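Local coordinates for protein L-lysine 6-monooxygenase involved in desferrioxamine biosynthesis (Erwinia amylovora CFBP1430, PDB 5O8P) that probably hydroxylates one terminal amine of cadaverine, using FAD, NADPH and molecular oxygen, in the biosynthesis of the siderophore desferrioxamine, at residues L132-V137 and E149-L155; G219-N223 and L295-L299; E313-L318 and S330-L336. All blocks are in the same frame, centred on the assembly; numbering follows the deposited sequence.

Interaction 1: residues L132-V137 and E149-L155; sequences LQCYRV and EWLAHRL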
loop_
_atom_site.group_PDB
_atom_site.type_symbol
_atom_site.label_atom_id
_atom_site.label_comp_id
_atom_site.label_asym_id
_atom_site.label_seq_id
_atom_site.Cartn_x
_atom_site.Cartn_y
_atom_site.Cartn_z
ATOM N N LEU B 132 -19.976 52.559 -24.569
ATOM C CA LEU B 132 -20.248 51.200 -25.086
ATOM C C LEU B 132 -20.780 50.230 -24.016
ATOM O O LEU B 132 -21.267 49.156 -24.356
ATOM C CB LEU B 132 -18.995 50.590 -25.735
ATOM C CG LEU B 132 -18.593 51.039 -27.138
ATOM C CD1 LEU B 132 -17.204 50.510 -27.473
ATOM C CD2 LEU B 132 -19.585 50.590 -28.206
ATOM N N GLN B 133 -20.674 50.596 -22.738
ATOM C CA GLN B 133 -21.120 49.757 -21.610
ATOM C C GLN B 133 -20.402 48.391 -21.507
ATOM O O GLN B 133 -21.003 47.394 -21.116
ATOM C CB GLN B 133 -22.657 49.601 -21.615
ATOM C CG GLN B 133 -23.398 50.857 -21.176
ATOM C CD GLN B 133 -23.451 50.987 -19.666
ATOM O OE1 GLN B 133 -24.247 50.318 -19.005
ATOM N NE2 GLN B 133 -22.592 51.841 -19.110
ATOM N N CYS B 134 -19.110 48.366 -21.828
ATOM C CA CYS B 134 -18.314 47.144 -21.789
ATOM C C CYS B 134 -16.844 47.430 -21.441
ATOM O O CYS B 134 -16.460 48.581 -21.235
ATOM C CB CYS B 134 -18.423 46.428 -23.134
ATOM S SG CYS B 134 -17.363 47.127 -24.418
ATOM N N TYR B 135 -16.037 46.369 -21.359
ATOM C CA TYR B 135 -14.620 46.482 -20.985
ATOM C C TYR B 135 -13.718 46.522 -22.225
ATOM O O TYR B 135 -13.949 45.819 -23.220
ATOM C CB TYR B 135 -14.211 45.356 -20.022
ATOM C CG TYR B 135 -14.801 45.543 -18.633
ATOM C CD1 TYR B 135 -14.190 46.382 -17.700
ATOM C CD2 TYR B 135 -15.988 44.914 -18.270
ATOM C CE1 TYR B 135 -14.736 46.583 -16.436
ATOM C CE2 TYR B 135 -16.550 45.110 -17.015
ATOM C CZ TYR B 135 -15.922 45.943 -16.093
ATOM O OH TYR B 135 -16.492 46.122 -14.849
ATOM N N ARG B 136 -12.693 47.364 -22.148
ATOM C CA ARG B 136 -11.752 47.589 -23.244
ATOM C C ARG B 136 -10.392 47.139 -22.761
ATOM O O ARG B 136 -9.875 47.712 -21.814
ATOM C CB ARG B 136 -11.744 49.085 -23.585
ATOM C CG ARG B 136 -10.737 49.533 -24.617
ATOM C CD ARG B 136 -10.855 51.036 -24.893
ATOM N NE ARG B 136 -12.211 51.398 -25.328
ATOM C CZ ARG B 136 -12.703 51.185 -26.550
ATOM N NH1 ARG B 136 -11.968 50.609 -27.518
ATOM N NH2 ARG B 136 -13.963 51.551 -26.811
ATOM N N VAL B 137 -9.827 46.127 -23.408
ATOM C CA VAL B 137 -8.563 45.490 -22.985
ATOM C C VAL B 137 -7.471 45.810 -23.998
ATOM O O VAL B 137 -7.541 45.339 -25.127
ATOM C CB VAL B 137 -8.734 43.950 -22.920
ATOM C CG1 VAL B 137 -7.417 43.243 -22.621
ATOM C CG2 VAL B 137 -9.794 43.582 -21.902
ATOM N N GLU B 149 -6.776 46.358 -29.402
ATOM C CA GLU B 149 -7.800 46.529 -28.366
ATOM C C GLU B 149 -8.875 45.480 -28.548
ATOM O O GLU B 149 -9.311 45.203 -29.661
ATOM C CB GLU B 149 -8.387 47.944 -28.377
ATOM C CG GLU B 149 -7.480 48.932 -27.653
ATOM C CD GLU B 149 -8.002 50.362 -27.596
ATOM O OE1 GLU B 149 -9.130 50.645 -28.106
ATOM O OE2 GLU B 149 -7.249 51.188 -27.002
ATOM N N TRP B 150 -9.253 44.864 -27.439
ATOM C CA TRP B 150 -10.242 43.813 -27.425
ATOM C C TRP B 150 -11.401 44.342 -26.612
ATOM O O TRP B 150 -11.207 44.938 -25.547
ATOM C CB TRP B 150 -9.663 42.566 -26.776
ATOM C CG TRP B 150 -8.371 42.114 -27.371
ATOM C CD1 TRP B 150 -7.134 42.635 -27.146
ATOM C CD2 TRP B 150 -8.184 41.030 -28.278
ATOM N NE1 TRP B 150 -6.188 41.944 -27.859
ATOM C CE2 TRP B 150 -6.808 40.949 -28.564
ATOM C CE3 TRP B 150 -9.052 40.118 -28.879
ATOM C CZ2 TRP B 150 -6.275 39.995 -29.432
ATOM C CZ3 TRP B 150 -8.531 39.164 -29.730
ATOM C CH2 TRP B 150 -7.151 39.110 -30.005
ATOM N N LEU B 151 -12.609 44.156 -27.131
ATOM C CA LEU B 151 -13.817 44.578 -26.443
ATOM C C LEU B 151 -14.502 43.365 -25.861
ATOM O O LEU B 151 -14.445 42.279 -26.447
ATOM C CB LEU B 151 -14.730 45.298 -27.422
ATOM C CG LEU B 151 -14.145 46.632 -27.890
ATOM C CD1 LEU B 151 -14.756 47.119 -29.200
ATOM C CD2 LEU B 151 -14.291 47.658 -26.780
ATOM N N ALA B 152 -15.127 43.541 -24.697
ATOM C CA ALA B 152 -15.780 42.419 -24.012
ATOM C C ALA B 152 -16.713 42.841 -22.892
ATOM O O ALA B 152 -16.434 43.785 -22.138
ATOM C CB ALA B 152 -14.738 41.462 -23.450
ATOM N N HIS B 153 -17.809 42.101 -22.770
ATOM C CA HIS B 153 -18.799 42.344 -21.725
ATOM C C HIS B 153 -18.298 41.897 -20.360
ATOM O O HIS B 153 -18.600 42.538 -19.337
ATOM C CB HIS B 153 -20.111 41.640 -22.063
ATOM C CG HIS B 153 -20.824 42.235 -23.239
ATOM N ND1 HIS B 153 -21.564 43.395 -23.137
ATOM C CD2 HIS B 153 -20.908 41.840 -24.535
ATOM C CE1 HIS B 153 -22.075 43.687 -24.320
ATOM N NE2 HIS B 153 -21.688 42.762 -25.187
ATOM N N ARG B 154 -17.534 40.802 -20.361
ATOM C CA ARG B 154 -17.023 40.194 -19.155
ATOM C C ARG B 154 -15.546 39.826 -19.266
ATOM O O ARG B 154 -15.061 39.421 -20.324
ATOM C CB ARG B 154 -17.826 38.929 -18.876
ATOM C CG ARG B 154 -19.296 39.166 -18.566
ATOM C CD ARG B 154 -20.070 37.881 -18.589
ATOM N NE ARG B 154 -20.586 37.693 -19.937
ATOM C CZ ARG B 154 -21.817 37.990 -20.340
ATOM N NH1 ARG B 154 -22.723 38.482 -19.494
ATOM N NH2 ARG B 154 -22.146 37.779 -21.618
ATOM N N LEU B 155 -14.836 39.945 -18.150
ATOM C CA LEU B 155 -13.446 39.499 -18.037
ATOM C C LEU B 155 -13.316 38.379 -17.014
ATOM O O LEU B 155 -14.030 38.359 -16.014
ATOM C CB LEU B 155 -12.576 40.665 -17.577
ATOM C CG LEU B 155 -12.613 41.926 -18.422
ATOM C CD1 LEU B 155 -11.891 43.045 -17.696
ATOM C CD2 LEU B 155 -11.994 41.636 -19.775
#
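Val137 and Tyr135 lose the most surface to segment 149-155, and both lean on Leu155, at the start of strand 155-157. The two methyls of Leu155 are shared out: CD2 slides past Val137 CG2 at 3.6 Å, while CD1 lies obliquely to the Tyr135 ring, 3.9 Å from Tyr135 CG. The carbonyl O of His153 meets the same ring in its plane, at the CD2 edge. Val137 is also clasped by the backbone of Trp150, its N donating to Trp150 O (2.8 Å, 171°) and its O accepting from Trp150 N. A second such antiparallel pair joins Tyr135 and Ala152. Between them, on the sheet face of Arg136 and Leu151, Leu151 CD2 lies over one face of the Arg136 guanidinium. With CG anti to the backbone N (chi1 175°) and a bend at chi3, Arg136 brings NH1 to Glu149 OE1 at 2.9 Å, a salt bridge reached from above the carboxylate plane; Arg136 NH2 pairs with Asp129. The contact forms the hairpin of strands 134-141 and 147-152, flanked by strand 121-129 beside the first and strand 8-14 beside the second, with Val137 packed on Val123 of the FAD site.

Interaction 2: residues G219-N223 and L295-L299; sequences GYQLN and LDVNL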
loop_
_atom_site.group_PDB
_atom_site.type_symbol
_atom_site.label_atom_id
_atom_site.label_comp_id
_atom_site.label_asym_id
_atom_site.label_seq_id
_atom_site.Cartn_x
_atom_site.Cartn_y
_atom_site.Cartn_z
ATOM N N GLY B 219 29.973 16.897 -3.126
ATOM C CA GLY B 219 30.432 17.136 -1.759
ATOM C C GLY B 219 29.352 17.396 -0.720
ATOM O O GLY B 219 29.524 17.039 0.439
ATOM N N TYR B 220 28.218 17.951 -1.151
ATOM C CA TYR B 220 27.571 19.019 -0.374
ATOM C C TYR B 220 26.984 18.650 0.967
ATOM O O TYR B 220 26.576 17.513 1.199
ATOM C CB TYR B 220 26.543 19.835 -1.188
ATOM C CG TYR B 220 25.562 19.046 -2.020
ATOM C CD1 TYR B 220 24.413 18.497 -1.454
ATOM C CD2 TYR B 220 25.775 18.874 -3.386
ATOM C CE1 TYR B 220 23.522 17.774 -2.231
ATOM C CE2 TYR B 220 24.885 18.161 -4.164
ATOM C CZ TYR B 220 23.761 17.612 -3.590
ATOM O OH TYR B 220 22.904 16.902 -4.387
ATOM N N GLN B 221 26.989 19.642 1.852
ATOM C CA GLN B 221 26.124 19.661 3.014
ATOM C C GLN B 221 24.741 20.043 2.501
ATOM O O GLN B 221 24.617 20.915 1.626
ATOM C CB GLN B 221 26.611 20.683 4.046
ATOM C CG GLN B 221 25.702 20.823 5.256
ATOM C CD GLN B 221 26.303 21.699 6.334
ATOM O OE1 GLN B 221 26.161 22.915 6.311
ATOM N NE2 GLN B 221 26.959 21.076 7.298
ATOM N N LEU B 222 23.712 19.391 3.033
ATOM C CA LEU B 222 22.352 19.615 2.580
ATOM C C LEU B 222 21.451 19.932 3.765
ATOM O O LEU B 222 21.098 19.054 4.555
ATOM C CB LEU B 222 21.858 18.399 1.811
ATOM C CG LEU B 222 20.478 18.537 1.181
ATOM C CD1 LEU B 222 20.440 19.736 0.242
ATOM C CD2 LEU B 222 20.098 17.258 0.444
ATOM N N ASN B 223 21.078 21.203 3.873
ATOM C CA ASN B 223 20.293 21.687 4.999
ATOM C C ASN B 223 18.864 21.991 4.588
ATOM O O ASN B 223 18.578 22.177 3.407
ATOM C CB ASN B 223 20.966 22.917 5.585
ATOM C CG ASN B 223 22.399 22.638 5.997
ATOM O OD1 ASN B 223 22.701 21.569 6.519
ATOM N ND2 ASN B 223 23.280 23.581 5.751
ATOM N N LEU B 295 25.806 11.447 8.061
ATOM C CA LEU B 295 25.434 12.347 6.979
ATOM C C LEU B 295 25.669 13.773 7.377
ATOM O O LEU B 295 25.441 14.139 8.536
ATOM C CB LEU B 295 23.944 12.236 6.660
ATOM C CG LEU B 295 23.442 10.910 6.122
ATOM C CD1 LEU B 295 21.927 10.991 6.047
ATOM C CD2 LEU B 295 24.054 10.608 4.760
ATOM N N ASP B 296 26.059 14.589 6.400
ATOM C CA ASP B 296 26.218 16.004 6.633
ATOM C C ASP B 296 24.929 16.715 6.211
ATOM O O ASP B 296 24.831 17.285 5.122
ATOM C CB ASP B 296 27.460 16.539 5.912
ATOM C CG ASP B 296 27.922 17.886 6.459
ATOM O OD1 ASP B 296 27.439 18.306 7.539
ATOM O OD2 ASP B 296 28.781 18.513 5.803
ATOM N N VAL B 297 23.939 16.651 7.100
ATOM C CA VAL B 297 22.644 17.303 6.930
ATOM C C VAL B 297 22.191 17.954 8.227
ATOM O O VAL B 297 22.550 17.527 9.305
ATOM C CB VAL B 297 21.542 16.328 6.441
ATOM C CG1 VAL B 297 21.989 15.612 5.170
ATOM C CG2 VAL B 297 21.154 15.318 7.514
ATOM N N ASN B 298 21.409 19.013 8.101
ATOM C CA ASN B 298 20.793 19.671 9.241
ATOM C C ASN B 298 19.374 20.019 8.850
ATOM O O ASN B 298 19.121 20.379 7.704
ATOM C CB ASN B 298 21.564 20.931 9.610
ATOM C CG ASN B 298 23.010 20.641 9.918
ATOM O OD1 ASN B 298 23.341 20.106 10.978
ATOM N ND2 ASN B 298 23.879 20.949 8.972
ATOM N N LEU B 299 18.451 19.870 9.793
ATOM C CA LEU B 299 17.047 20.131 9.560
ATOM C C LEU B 299 16.528 20.891 10.761
ATOM O O LEU B 299 16.515 20.347 11.855
ATOM C CB LEU B 299 16.280 18.822 9.376
ATOM C CG LEU B 299 16.552 18.052 8.075
ATOM C CD1 LEU B 299 17.839 17.250 8.118
ATOM C CD2 LEU B 299 15.397 17.115 7.756
#
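Gln221 and Asp296 are joined by a side-chain hydrogen bond, one of two that link these neighbouring parallel strands. Gln221 NE2 donates to Asp296 OD1 at 2.8 Å, almost straight at 168°. The acceptor lies in the plane of the Gln221 amide, but the donor comes from above the carboxylate plane, and the two planes stand 72° apart. Gln221 gets there fully stretched, its CG opposite the backbone N (chi1 176°) and the chain extended beyond it. The second bond runs from Asn298 ND2 to Asn223 OD1, also 2.8 Å. These two side chains lie alongside each other and point the same way, with amide planes clearly tilted against each other, and ND2 sits above the plane of the acceptor's carbonyl. Asn223 ND2 in turn donates to Gln221 OE1 at 3.0 Å, so a chain of bonds runs from Asn298 through Asn223 and Gln221 to Asp296. The Gln221 and Asn223 amides are each held at both ends, which should fix their flip.

The backbone contributes Leu222 N to Asp296 O, a longer bond of 3.2 Å. CA-H groups add to it: Val297 CA approaches Leu222 O, and Asn223 CA approaches Asn298 O at 3.2 Å.

Apolar contact is slight across the pair, with Leu222 CB 4.4 Å from Val297 CG1 on the sheet face away from the amides. That face is covered by helix 202-213, which meets both residues, and by helix 276-290, which packs on Val297. Leu295 and Leu299 also touch Phe424 of the second subunit.

Parallel strands at the end of a five-stranded sheet of order 1-5-2-3-4, with helices between them in sequence, are consistent with the Rossmann-like NADP(H)-binding domain of flavin-dependent N-hydroxylating monooxygenases; strand 297-300 is its outermost strand within the chain.

Interaction 3: residues E313-L318 and S330-L336; sequences EGEFEL and SRRTEGL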
loop_
_atom_site.group_PDB
_atom_site.type_symbol
_atom_site.label_atom_id
_atom_site.label_comp_id
_atom_site.label_asym_id
_atom_site.label_seq_id
_atom_site.Cartn_x
_atom_site.Cartn_y
_atom_site.Cartn_z
ATOM N N GLU B 313 34.046 35.938 2.473
ATOM C CA GLU B 313 34.380 34.496 2.454
ATOM C C GLU B 313 33.788 33.700 1.271
ATOM O O GLU B 313 34.447 32.803 0.747
ATOM C CB GLU B 313 33.897 33.821 3.747
ATOM C CG GLU B 313 34.606 34.238 5.035
ATOM C CD GLU B 313 34.006 33.579 6.279
ATOM O OE1 GLU B 313 33.318 32.533 6.141
ATOM O OE2 GLU B 313 34.231 34.109 7.393
ATOM N N GLY B 314 32.551 34.023 0.881
ATOM C CA GLY B 314 31.823 33.325 -0.191
ATOM C C GLY B 314 30.666 32.470 0.322
ATOM O O GLY B 314 30.424 31.374 -0.191
ATOM N N GLU B 315 29.937 32.996 1.311
ATOM C CA GLU B 315 28.882 32.280 2.037
ATOM C C GLU B 315 27.785 33.238 2.479
ATOM O O GLU B 315 28.068 34.400 2.777
ATOM C CB GLU B 315 29.445 31.665 3.320
ATOM C CG GLU B 315 30.347 30.459 3.162
ATOM C CD GLU B 315 30.497 29.728 4.485
ATOM O OE1 GLU B 315 31.069 30.312 5.435
ATOM O OE2 GLU B 315 30.006 28.582 4.589
ATOM N N PHE B 316 26.554 32.741 2.557
ATOM C CA PHE B 316 25.486 33.450 3.270
ATOM C C PHE B 316 25.624 33.233 4.777
ATOM O O PHE B 316 26.125 32.192 5.224
ATOM C CB PHE B 316 24.107 32.940 2.871
ATOM C CG PHE B 316 23.628 33.426 1.546
ATOM C CD1 PHE B 316 23.171 34.726 1.402
ATOM C CD2 PHE B 316 23.568 32.561 0.449
ATOM C CE1 PHE B 316 22.701 35.167 0.171
ATOM C CE2 PHE B 316 23.094 32.997 -0.779
ATOM C CZ PHE B 316 22.665 34.303 -0.919
ATOM N N GLU B 317 25.164 34.213 5.550
ATOM C CA GLU B 317 24.897 34.021 6.970
ATOM C C GLU B 317 23.418 34.303 7.207
ATOM O O GLU B 317 22.989 35.458 7.207
ATOM C CB GLU B 317 25.765 34.930 7.842
ATOM C CG GLU B 317 25.755 34.535 9.321
ATOM C CD GLU B 317 25.732 35.707 10.294
ATOM O OE1 GLU B 317 25.045 36.716 10.021
ATOM O OE2 GLU B 317 26.395 35.614 11.356
ATOM N N LEU B 318 22.651 33.231 7.391
ATOM C CA LEU B 318 21.233 33.320 7.716
ATOM C C LEU B 318 21.073 33.555 9.207
ATOM O O LEU B 318 21.502 32.726 9.996
ATOM C CB LEU B 318 20.525 32.016 7.352
ATOM C CG LEU B 318 20.206 31.679 5.888
ATOM C CD1 LEU B 318 21.041 32.433 4.866
ATOM C CD2 LEU B 318 20.325 30.181 5.652
ATOM N N SER B 330 22.338 31.726 14.217
ATOM C CA SER B 330 22.833 31.920 12.850
ATOM C C SER B 330 23.264 30.591 12.229
ATOM O O SER B 330 23.611 29.638 12.934
ATOM C CB SER B 330 23.997 32.915 12.822
ATOM O OG SER B 330 25.132 32.396 13.509
ATOM N N ARG B 331 23.233 30.548 10.900
ATOM C CA ARG B 331 23.569 29.364 10.121
ATOM C C ARG B 331 24.268 29.839 8.853
ATOM O O ARG B 331 23.990 30.944 8.381
ATOM C CB ARG B 331 22.276 28.653 9.749
ATOM C CG ARG B 331 22.351 27.163 9.645
ATOM C CD ARG B 331 22.502 26.525 11.015
ATOM N NE ARG B 331 23.201 25.264 10.828
ATOM C CZ ARG B 331 23.837 24.591 11.772
ATOM N NH1 ARG B 331 23.877 25.040 13.024
ATOM N NH2 ARG B 331 24.474 23.480 11.434
ATOM N N ARG B 332 25.133 29.010 8.282
ATOM C CA ARG B 332 25.868 29.400 7.077
ATOM C C ARG B 332 25.589 28.471 5.933
ATOM O O ARG B 332 25.346 27.299 6.143
ATOM C CB ARG B 332 27.369 29.402 7.342
ATOM C CG ARG B 332 27.883 30.640 8.044
ATOM C CD ARG B 332 29.140 30.236 8.802
ATOM N NE ARG B 332 29.881 31.370 9.311
ATOM C CZ ARG B 332 30.629 32.191 8.570
ATOM N NH1 ARG B 332 30.717 32.044 7.247
ATOM N NH2 ARG B 332 31.292 33.191 9.150
ATOM N N THR B 333 25.642 28.999 4.718
ATOM C CA THR B 333 25.443 28.190 3.514
ATOM C C THR B 333 25.968 28.928 2.269
ATOM O O THR B 333 25.927 30.163 2.209
ATOM C CB THR B 333 23.954 27.791 3.352
ATOM O OG1 THR B 333 23.823 26.738 2.381
ATOM C CG2 THR B 333 23.081 28.983 2.958
ATOM N N GLU B 334 26.473 28.174 1.293
ATOM C CA GLU B 334 26.926 28.759 0.036
ATOM C C GLU B 334 25.729 28.896 -0.872
ATOM O O GLU B 334 25.373 30.007 -1.272
ATOM C CB GLU B 334 28.011 27.909 -0.625
ATOM C CG GLU B 334 29.289 27.830 0.193
ATOM C CD GLU B 334 30.468 27.228 -0.566
ATOM O OE1 GLU B 334 30.266 26.679 -1.677
ATOM O OE2 GLU B 334 31.603 27.286 -0.031
ATOM N N GLY B 335 25.109 27.758 -1.175
ATOM C CA GLY B 335 23.893 27.697 -1.996
ATOM C C GLY B 335 22.674 27.883 -1.126
ATOM O O GLY B 335 22.644 27.430 0.015
ATOM N N LEU B 336 21.666 28.549 -1.668
ATOM C CA LEU B 336 20.435 28.823 -0.951
ATOM C C LEU B 336 19.272 28.672 -1.918
ATOM O O LEU B 336 19.179 29.399 -2.887
ATOM C CB LEU B 336 20.482 30.231 -0.378
ATOM C CG LEU B 336 19.257 30.744 0.371
ATOM C CD1 LEU B 336 18.933 29.820 1.524
ATOM C CD2 LEU B 336 19.503 32.154 0.886
#
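The Phe316 ring receives Leu336 CD2 over the centre of one face, a CH-pi contact 4.1 Å from the centroid and 11° off the ring normal. Leu336 CB approaches the rim at Phe316 CE2. At the edge, near the ring plane, lie the carbonyl oxygens of Thr333 and Glu334, the latter 3.6 Å from Phe316 CD2. Trp310 of strand 303-311 also meets Phe316 edge-to-face. The other flat group, the Arg332 guanidinium, has Glu315 OE1 at its edge, near its plane, while Glu313 OE1 comes in obliquely. Both carboxylates converge on one nitrogen, NH1: the salt bridge from Arg332 NH1 to Glu313 OE1 measures 2.9 Å and meets the carboxylate from above its plane, whereas the salt bridge to Glu315 OE1 has a bent, weak hydrogen bond whose exact geometry is doubtful. Arg332 reaches them with its chain extended from CG to NE, crossing both glutamates at about a right angle.

Beneath these groups the backbones pair antiparallel. Phe316 N donates to Thr333 O at 2.7 Å, Thr333 N returns a longer bond to Phe316 O, and Leu318 and Arg331 exchange two more. Arg332 N bonds to Glu432 of the second subunit. Thr333 CG2 packs against Leu318 CD2 at 4.0 Å, and Thr333 OG1 donates forward to Gly335 O at 2.7 Å.

Phe316 and Leu318, joined by Leu336 of strand 335-338, make an apolar patch on the face that also holds Thr333 and Arg331; Leu318 packs on Leu305 of the NADP(+) site. Glu315, Glu317 and Arg332 put charge on the other face. Glu334 turns to Arg193 in a separate salt bridge, while the Arg332 guanidinium probably offsets the repulsion between Glu313 and Glu315 and favours their ionised form.

Overall arrangement
The three contacts come in series along the chain. Interaction 1 lies apart, its centre about 55 Å from that of interaction 2 and about 51 Å from that of interaction 3, on the opposite side of the chain's centre. It belongs to the mixed sheet on the FAD side. Interactions 2 and 3 are neighbours, centres about 13 Å apart, and touch where Arg331 NH2 approaches Asn298 CG at 3.5 Å. Both reach the five-stranded parallel sheet: interaction 2 pairs strands 221-225 and 297-300, while interaction 3 leads from a three-stranded antiparallel sheet into strand 335-338. Both also meet the second subunit, so the part of the chain associated with NADP(H) shares in subunit assembly.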